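Local coordinates for protein glycoside Hydrolase Family 43_12 (Metagenome, PDB 7JVH) that is a gut-metagenome glycoside hydrolase of family 43, subfamily 12, that probably hydrolyses arabinofuranosyl or xylosyl linkages in plant polysaccharides, at residues F435-H440 with G558-M563. Sequence-based numbering, arbitrary orientation.
Sequences FHRQQH and GALVGM
His436 and Val561 form an antiparallel hydrogen-bonded pair: His436 N donates to Val561 O at 2.7 Å, and Val561 N returns a nearly straight bond (173°) to His436 O at 2.8 Å. Where strand 435-437 gives way to loop, Gln438 N adds a third bond to Ala559 O at 3.0 Å. A water donates to that same oxygen and to Gln438 O, so Ala559 O has two donors. Gln438 NE2 donates to His440 O, each group lying in the other's plane, while OE1 sits 3.2 Å from Ala559 CB and is hydrogen-bonded to Tyr526 OH. His436 has CG anti to its backbone N (chi1 -174°), which carries the imidazole away from Val561 and lets ND1 hydrogen-bond Arg437 O.

Phe435 and Leu560 cross at about a right angle: Leu560 CD1 comes over one face of the ring, and Leu560 CB lies 3.7 Å from Phe435 CD1. CD2, the other branch, rests 4.0 Å from Arg437 CG. The ring also lies by Gly562, where a CB would clash. On the opposite face Val561 packs on Tyr443 and Phe33. An alanine in place of Phe435 would probably open a gap beside Leu560 and remove a ring contact with Tyr464. Strands 433-437 and 560-566 of the concanavalin A-like domain are thus paired by backbone bonds, with a shared water beyond them. Arg437 NE is hydrogen-bonded to Cys60 O, tying this sheet to the family 43 domain.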
ATOM      1  N   PHE A 435       4.861 -12.518   0.331  1.00 46.59           N
ATOM      2  CA  PHE A 435       4.241 -11.842  -0.788  1.00 33.81           C
ATOM      3  C   PHE A 435       4.994 -10.586  -1.205  1.00 47.58           C
ATOM      4  O   PHE A 435       5.600  -9.886  -0.386  1.00 44.80           O
ATOM      5  CB  PHE A 435       2.805 -11.448  -0.459  1.00 48.05           C
ATOM      6  CG  PHE A 435       1.831 -12.598  -0.473  1.00 47.28           C
ATOM      7  CD1 PHE A 435       1.526 -13.258  -1.657  1.00 43.19           C
ATOM      8  CD2 PHE A 435       1.198 -13.008   0.703  1.00 39.81           C
ATOM      9  CE1 PHE A 435       0.632 -14.299  -1.673  1.00 39.36           C
ATOM     10  CE2 PHE A 435       0.298 -14.057   0.689  1.00 37.81           C
ATOM     11  CZ  PHE A 435       0.004 -14.702  -0.494  1.00 41.03           C
ATOM     12  N   HIS A 436       4.913 -10.316  -2.512  1.00 45.01           N
ATOM     13  CA  HIS A 436       5.474  -9.165  -3.169  1.00 46.20           C
ATOM     14  C   HIS A 436       4.298  -8.515  -3.875  1.00 47.09           C
ATOM     15  O   HIS A 436       3.518  -9.206  -4.534  1.00 45.24           O
ATOM     16  CB  HIS A 436       6.520  -9.617  -4.184  1.00 52.23           C
ATOM     17  CG  HIS A 436       7.276  -8.492  -4.823  1.00 59.64           C
ATOM     18  ND1 HIS A 436       6.706  -7.652  -5.758  1.00 58.62           N
ATOM     19  CD2 HIS A 436       8.556  -8.070  -4.667  1.00 51.94           C
ATOM     20  CE1 HIS A 436       7.605  -6.768  -6.146  1.00 48.65           C
ATOM     21  NE2 HIS A 436       8.730  -6.997  -5.497  1.00 53.64           N
ATOM     22  N   ARG A 437       4.170  -7.189  -3.730  1.00 43.59           N
ATOM     23  CA  ARG A 437       3.106  -6.441  -4.367  1.00 42.54           C
ATOM     24  C   ARG A 437       3.209  -6.547  -5.876  1.00 45.06           C
ATOM     25  O   ARG A 437       4.310  -6.561  -6.433  1.00 46.91           O
ATOM     26  CB  ARG A 437       3.189  -4.968  -3.957  1.00 44.26           C
ATOM     27  CG  ARG A 437       2.873  -4.706  -2.493  1.00 48.18           C
ATOM     28  CD  ARG A 437       3.352  -3.326  -2.124  1.00 53.13           C
ATOM     29  NE  ARG A 437       3.065  -2.881  -0.764  1.00 51.58           N
ATOM     30  CZ  ARG A 437       3.724  -3.287   0.321  1.00 56.96           C
ATOM     31  NH1 ARG A 437       4.687  -4.204   0.260  1.00 52.76           N
ATOM     32  NH2 ARG A 437       3.419  -2.785   1.502  1.00 59.55           N
ATOM     33  N   GLN A 438       2.053  -6.651  -6.540  1.00 48.39           N
ATOM     34  CA  GLN A 438       1.971  -6.543  -7.991  1.00 46.34           C
ATOM     35  C   GLN A 438       2.176  -5.064  -8.323  1.00 52.03           C
ATOM     36  O   GLN A 438       1.292  -4.224  -8.070  1.00 45.23           O
ATOM     37  CB  GLN A 438       0.640  -7.049  -8.525  1.00 34.93           C
ATOM     38  CG  GLN A 438       0.485  -6.900 -10.023  1.00 38.78           C
ATOM     39  CD  GLN A 438      -0.626  -7.764 -10.625  1.00 40.15           C
ATOM     40  OE1 GLN A 438      -1.229  -8.581  -9.944  1.00 40.49           O
ATOM     41  NE2 GLN A 438      -0.875  -7.592 -11.919  1.00 35.12           N
ATOM     42  N   GLN A 439       3.352  -4.750  -8.887  1.00 44.50           N
ATOM     43  CA  GLN A 439       3.743  -3.374  -9.172  1.00 38.81           C
ATOM     44  C   GLN A 439       3.432  -2.936 -10.592  1.00 41.57           C
ATOM     45  O   GLN A 439       3.601  -1.768 -10.927  1.00 56.06           O
ATOM     46  CB  GLN A 439       5.224  -3.169  -8.858  1.00 46.16           C
ATOM     47  CG  GLN A 439       5.502  -3.190  -7.363  1.00 39.83           C
ATOM     48  CD  GLN A 439       6.945  -2.890  -7.041  1.00 45.71           C
ATOM     49  OE1 GLN A 439       7.821  -3.701  -7.289  1.00 57.68           O
ATOM     50  NE2 GLN A 439       7.195  -1.735  -6.460  1.00 52.55           N
ATOM     51  N   HIS A 440       2.942  -3.869 -11.411  1.00 45.30           N
ATOM     52  CA  HIS A 440       2.696  -3.649 -12.832  1.00 45.57           C
ATOM     53  C   HIS A 440       1.440  -4.380 -13.272  1.00 58.34           C
ATOM     54  O   HIS A 440       1.063  -5.416 -12.674  1.00 59.92           O
ATOM     55  CB  HIS A 440       3.866  -4.209 -13.665  1.00 45.61           C
ATOM     56  CG  HIS A 440       5.188  -3.628 -13.301  1.00 41.58           C
ATOM     57  ND1 HIS A 440       5.906  -4.063 -12.211  1.00 47.90           N
ATOM     58  CD2 HIS A 440       5.924  -2.647 -13.875  1.00 41.26           C
ATOM     59  CE1 HIS A 440       7.029  -3.368 -12.130  1.00 41.70           C
ATOM     60  NE2 HIS A 440       7.067  -2.510 -13.132  1.00 38.68           N
ATOM     61  N   GLY A 558      -4.100  -3.813  -3.542  1.00 50.27           N
ATOM     62  CA  GLY A 558      -3.650  -4.379  -4.803  1.00 52.92           C
ATOM     63  C   GLY A 558      -3.314  -5.871  -4.672  1.00 40.39           C
ATOM     64  O   GLY A 558      -3.058  -6.363  -3.600  1.00 40.33           O
ATOM     65  N   ALA A 559      -3.270  -6.557  -5.808  1.00 45.70           N
ATOM     66  CA  ALA A 559      -2.885  -7.956  -5.864  1.00 53.21           C
ATOM     67  C   ALA A 559      -1.449  -8.155  -5.404  1.00 52.31           C
ATOM     68  O   ALA A 559      -0.641  -7.220  -5.411  1.00 39.28           O
ATOM     69  CB  ALA A 559      -3.072  -8.513  -7.274  1.00 43.23           C
ATOM     70  N   LEU A 560      -1.152  -9.398  -5.012  1.00 50.15           N
ATOM     71  CA  LEU A 560       0.143  -9.810  -4.505  1.00 43.74           C
ATOM     72  C   LEU A 560       0.568 -11.056  -5.271  1.00 51.93           C
ATOM     73  O   LEU A 560      -0.265 -11.794  -5.774  1.00 54.65           O
ATOM     74  CB  LEU A 560       0.060 -10.133  -3.012  1.00 43.06           C
ATOM     75  CG  LEU A 560      -0.509  -9.025  -2.112  1.00 51.56           C
ATOM     76  CD1 LEU A 560      -0.869  -9.583  -0.752  1.00 35.36           C
ATOM     77  CD2 LEU A 560       0.468  -7.862  -1.960  1.00 47.02           C
ATOM     78  N   VAL A 561       1.881 -11.286  -5.340  1.00 44.55           N
ATOM     79  CA  VAL A 561       2.437 -12.499  -5.873  1.00 40.50           C
ATOM     80  C   VAL A 561       3.483 -12.972  -4.879  1.00 46.71           C
ATOM     81  O   VAL A 561       4.225 -12.177  -4.316  1.00 51.30           O
ATOM     82  CB  VAL A 561       3.030 -12.288  -7.295  1.00 60.58           C
ATOM     83  CG1 VAL A 561       4.246 -11.374  -7.270  1.00 54.31           C
ATOM     84  CG2 VAL A 561       3.377 -13.626  -7.942  1.00 48.42           C
ATOM     85  N   GLY A 562       3.522 -14.281  -4.637  1.00 50.13           N
ATOM     86  CA  GLY A 562       4.452 -14.828  -3.682  1.00 57.74           C
ATOM     87  C   GLY A 562       4.478 -16.350  -3.647  1.00 46.85           C
ATOM     88  O   GLY A 562       3.848 -17.008  -4.468  1.00 48.12           O
HETATM   89  N   MSE A 563       5.218 -16.877  -2.671  1.00 46.54           N
HETATM   90  CA  MSE A 563       5.317 -18.304  -2.460  1.00 59.10           C
HETATM   91  C   MSE A 563       4.686 -18.639  -1.107  1.00 70.65           C
HETATM   92  O   MSE A 563       4.693 -17.831  -0.187  1.00 60.37           O
HETATM   93  CB  MSE A 563       6.777 -18.757  -2.609  1.00 63.58           C
HETATM   94  CG  MSE A 563       7.777 -18.097  -1.686  1.00 80.83           C
HETATM   95 SE   MSE A 563       9.436 -17.438  -2.567  1.00 63.11          SE
HETATM   96  CE  MSE A 563       9.404 -15.540  -2.108  1.00 61.45           C
TER
HETATM   97  O   HOH W   1      -0.038  -4.321  -5.214  1.00 34.41           O